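Local coordinates for protein blood group a-and b-cleaving endo-beta-galactosidase (Streptococcus pneumoniae, PDB 2YGL) that cleaves blood group A and B antigens as a family 98 endo-beta-galactosidase, its tandem CBM51 modules probably binding the carbohydrate, at residues 263-268 and 346-351. Sequence-based numbering, arbitrary orientation.
Sequences TRFISY and GGALFM
Phe-265 and Phe-350 meet in a non-hydrogen-bonded pair where strands 262-271 and 343-352 run antiparallel in the second NPCBM/NEW2 (CBM51) module, a beta-sandwich. Their ring planes are inclined at 58°. CE1 of Phe-350 comes 3.7 Å from CD1 of Phe-265. Both rings are turned toward strand 327-334 of the other sheet, where Leu-330 and Ile-328 receive them, so this face belongs to the sandwich core. The Phe-350 ring also presents its edge, in plane, to the carbonyl O of Arg-264.

On the other face the branched side chains of Ile-266 and Leu-349 rise alongside each other, with CG1 of Ile-266 3.7 Å from CD1 of Leu-349; Leu-182 of helix 179-184 covers both. Farther along, CB of Arg-264 lies 3.6 Å from CB of Met-351. With CG anti to its own N (chi1 -155°), the extended arginine brings CD near Met-351 CG, whereas the folded thioether chain carries the methionine's end away. The guanidinium passes on to a salt bridge with Asp-318 and a hydrogen bond to Thr-174.

Irregularities mark both ends. A classic beta bulge sets Thr-263 and Arg-264 against Met-351 alone, and another shifts the register between Ile-266 and Tyr-268. There Tyr-268 O accepts two bonds from opposite faces of its carbonyl plane, from Gly-346 N at 2.8 Å and from Ser-267 OG at 3.0 Å.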
ATOM      1  N   THR A 263      -5.087   0.914  15.580  1.00 21.17           N
ATOM      2  CA  THR A 263      -4.674   1.988  14.677  1.00 21.28           C
ATOM      3  C   THR A 263      -5.698   2.337  13.598  1.00 21.20           C
ATOM      4  O   THR A 263      -5.581   3.379  12.952  1.00 21.21           O
ATOM      5  CB  THR A 263      -3.342   1.649  13.975  1.00 21.39           C
ATOM      6  OG1 THR A 263      -3.480   0.404  13.281  1.00 21.63           O
ATOM      7  CG2 THR A 263      -2.201   1.549  14.988  1.00 21.32           C
ATOM      8  N   ARG A 264      -6.694   1.478  13.404  1.00 21.05           N
ATOM      9  CA  ARG A 264      -7.591   1.605  12.255  1.00 20.95           C
ATOM     10  C   ARG A 264      -8.954   0.960  12.511  1.00 20.67           C
ATOM     11  O   ARG A 264      -9.043  -0.095  13.143  1.00 20.60           O
ATOM     12  CB  ARG A 264      -6.926   0.958  11.035  1.00 21.15           C
ATOM     13  CG  ARG A 264      -7.371   1.466   9.674  1.00 21.70           C
ATOM     14  CD  ARG A 264      -6.546   0.782   8.589  1.00 22.80           C
ATOM     15  NE  ARG A 264      -7.055   1.023   7.241  1.00 23.69           N
ATOM     16  CZ  ARG A 264      -6.683   0.337   6.163  1.00 24.38           C
ATOM     17  NH1 ARG A 264      -5.794  -0.646   6.263  1.00 24.61           N
ATOM     18  NH2 ARG A 264      -7.204   0.631   4.977  1.00 24.52           N
ATOM     19  N   PHE A 265     -10.009   1.611  12.026  1.00 20.40           N
ATOM     20  CA  PHE A 265     -11.359   1.049  12.058  1.00 20.15           C
ATOM     21  C   PHE A 265     -11.931   0.985  10.643  1.00 20.09           C
ATOM     22  O   PHE A 265     -11.948   1.993   9.932  1.00 20.08           O
ATOM     23  CB  PHE A 265     -12.271   1.864  12.987  1.00 20.13           C
ATOM     24  CG  PHE A 265     -13.734   1.507  12.877  1.00 20.04           C
ATOM     25  CD1 PHE A 265     -14.218   0.314  13.406  1.00 19.82           C
ATOM     26  CD2 PHE A 265     -14.626   2.371  12.247  1.00 20.02           C
ATOM     27  CE1 PHE A 265     -15.565  -0.018  13.305  1.00 19.78           C
ATOM     28  CE2 PHE A 265     -15.975   2.050  12.140  1.00 20.23           C
ATOM     29  CZ  PHE A 265     -16.446   0.853  12.673  1.00 19.99           C
ATOM     30  N   ILE A 266     -12.387  -0.203  10.242  1.00 19.96           N
ATOM     31  CA  ILE A 266     -12.921  -0.436   8.894  1.00 19.86           C
ATOM     32  C   ILE A 266     -14.327  -1.019   8.951  1.00 19.52           C
ATOM     33  O   ILE A 266     -14.542  -2.055   9.579  1.00 19.30           O
ATOM     34  CB  ILE A 266     -12.064  -1.446   8.079  1.00 20.04           C
ATOM     35  CG1 ILE A 266     -10.559  -1.230   8.291  1.00 20.53           C
ATOM     36  CG2 ILE A 266     -12.456  -1.419   6.589  1.00 20.20           C
ATOM     37  CD1 ILE A 266     -10.022  -0.014   7.637  1.00 21.49           C
ATOM     38  N   SER A 267     -15.268  -0.366   8.269  1.00 19.09           N
ATOM     39  CA  SER A 267     -16.635  -0.878   8.148  1.00 18.81           C
ATOM     40  C   SER A 267     -17.422  -0.200   7.034  1.00 18.58           C
ATOM     41  O   SER A 267     -17.290   1.005   6.811  1.00 18.37           O
ATOM     42  CB  SER A 267     -17.398  -0.710   9.466  1.00 18.81           C
ATOM     43  OG  SER A 267     -18.653  -1.362   9.408  1.00 18.56           O
ATOM     44  N   TYR A 268     -18.239  -0.988   6.341  1.00 18.38           N
ATOM     45  CA  TYR A 268     -19.310  -0.440   5.516  1.00 18.21           C
ATOM     46  C   TYR A 268     -20.494  -0.109   6.416  1.00 17.86           C
ATOM     47  O   TYR A 268     -20.763  -0.829   7.377  1.00 17.68           O
ATOM     48  CB  TYR A 268     -19.708  -1.417   4.404  1.00 18.23           C
ATOM     49  CG  TYR A 268     -18.679  -1.481   3.303  1.00 18.81           C
ATOM     50  CD1 TYR A 268     -18.678  -0.545   2.263  1.00 19.13           C
ATOM     51  CD2 TYR A 268     -17.686  -2.455   3.313  1.00 19.05           C
ATOM     52  CE1 TYR A 268     -17.719  -0.592   1.255  1.00 20.13           C
ATOM     53  CE2 TYR A 268     -16.724  -2.511   2.312  1.00 20.45           C
ATOM     54  CZ  TYR A 268     -16.746  -1.577   1.288  1.00 20.35           C
ATOM     55  OH  TYR A 268     -15.792  -1.637   0.303  1.00 21.95           O
ATOM     56  N   GLY A 346     -21.292  -3.389   8.278  1.00 17.64           N
ATOM     57  CA  GLY A 346     -20.874  -4.566   7.523  1.00 17.85           C
ATOM     58  C   GLY A 346     -19.371  -4.767   7.495  1.00 18.03           C
ATOM     59  O   GLY A 346     -18.633  -3.925   6.976  1.00 17.87           O
ATOM     60  N   GLY A 347     -18.925  -5.886   8.060  1.00 18.13           N
ATOM     61  CA  GLY A 347     -17.510  -6.261   8.051  1.00 18.39           C
ATOM     62  C   GLY A 347     -16.657  -5.525   9.069  1.00 18.64           C
ATOM     63  O   GLY A 347     -15.428  -5.545   8.974  1.00 18.62           O
ATOM     64  N   ALA A 348     -17.309  -4.893  10.049  1.00 18.84           N
ATOM     65  CA  ALA A 348     -16.644  -4.028  11.031  1.00 19.14           C
ATOM     66  C   ALA A 348     -15.464  -4.703  11.722  1.00 19.47           C
ATOM     67  O   ALA A 348     -15.624  -5.743  12.366  1.00 19.41           O
ATOM     68  CB  ALA A 348     -17.643  -3.522  12.063  1.00 19.01           C
ATOM     69  N   LEU A 349     -14.284  -4.103  11.583  1.00 19.92           N
ATOM     70  CA  LEU A 349     -13.061  -4.658  12.162  1.00 20.43           C
ATOM     71  C   LEU A 349     -12.066  -3.593  12.648  1.00 20.99           C
ATOM     72  O   LEU A 349     -12.139  -2.427  12.249  1.00 20.79           O
ATOM     73  CB  LEU A 349     -12.392  -5.642  11.184  1.00 20.36           C
ATOM     74  CG  LEU A 349     -11.834  -5.173   9.836  1.00 20.41           C
ATOM     75  CD1 LEU A 349     -10.455  -4.534   9.997  1.00 20.92           C
ATOM     76  CD2 LEU A 349     -11.751  -6.354   8.876  1.00 20.19           C
ATOM     77  N   PHE A 350     -11.158  -4.020  13.524  1.00 21.70           N
ATOM     78  CA  PHE A 350     -10.055  -3.196  14.014  1.00 22.53           C
ATOM     79  C   PHE A 350      -8.722  -3.699  13.461  1.00 23.43           C
ATOM     80  O   PHE A 350      -8.542  -4.901  13.256  1.00 23.28           O
ATOM     81  CB  PHE A 350      -9.982  -3.246  15.546  1.00 22.21           C
ATOM     82  CG  PHE A 350     -11.002  -2.394  16.256  1.00 21.58           C
ATOM     83  CD1 PHE A 350     -11.298  -1.105  15.819  1.00 20.78           C
ATOM     84  CD2 PHE A 350     -11.632  -2.871  17.404  1.00 20.90           C
ATOM     85  CE1 PHE A 350     -12.230  -0.319  16.495  1.00 20.54           C
ATOM     86  CE2 PHE A 350     -12.561  -2.093  18.087  1.00 20.42           C
ATOM     87  CZ  PHE A 350     -12.861  -0.815  17.634  1.00 20.14           C
ATOM     88  N   MET A 351      -7.790  -2.775  13.231  1.00 24.72           N
ATOM     89  CA  MET A 351      -6.409  -3.122  12.891  1.00 26.02           C
ATOM     90  C   MET A 351      -5.463  -2.670  14.004  1.00 26.85           C
ATOM     91  O   MET A 351      -5.690  -1.639  14.640  1.00 26.71           O
ATOM     92  CB  MET A 351      -5.980  -2.472  11.569  1.00 26.13           C
ATOM     93  CG  MET A 351      -6.811  -2.846  10.338  1.00 26.58           C
ATOM     94  SD  MET A 351      -6.541  -4.525   9.729  1.00 27.47           S
ATOM     95  CE  MET A 351      -4.806  -4.467   9.267  1.00 27.36           C
TER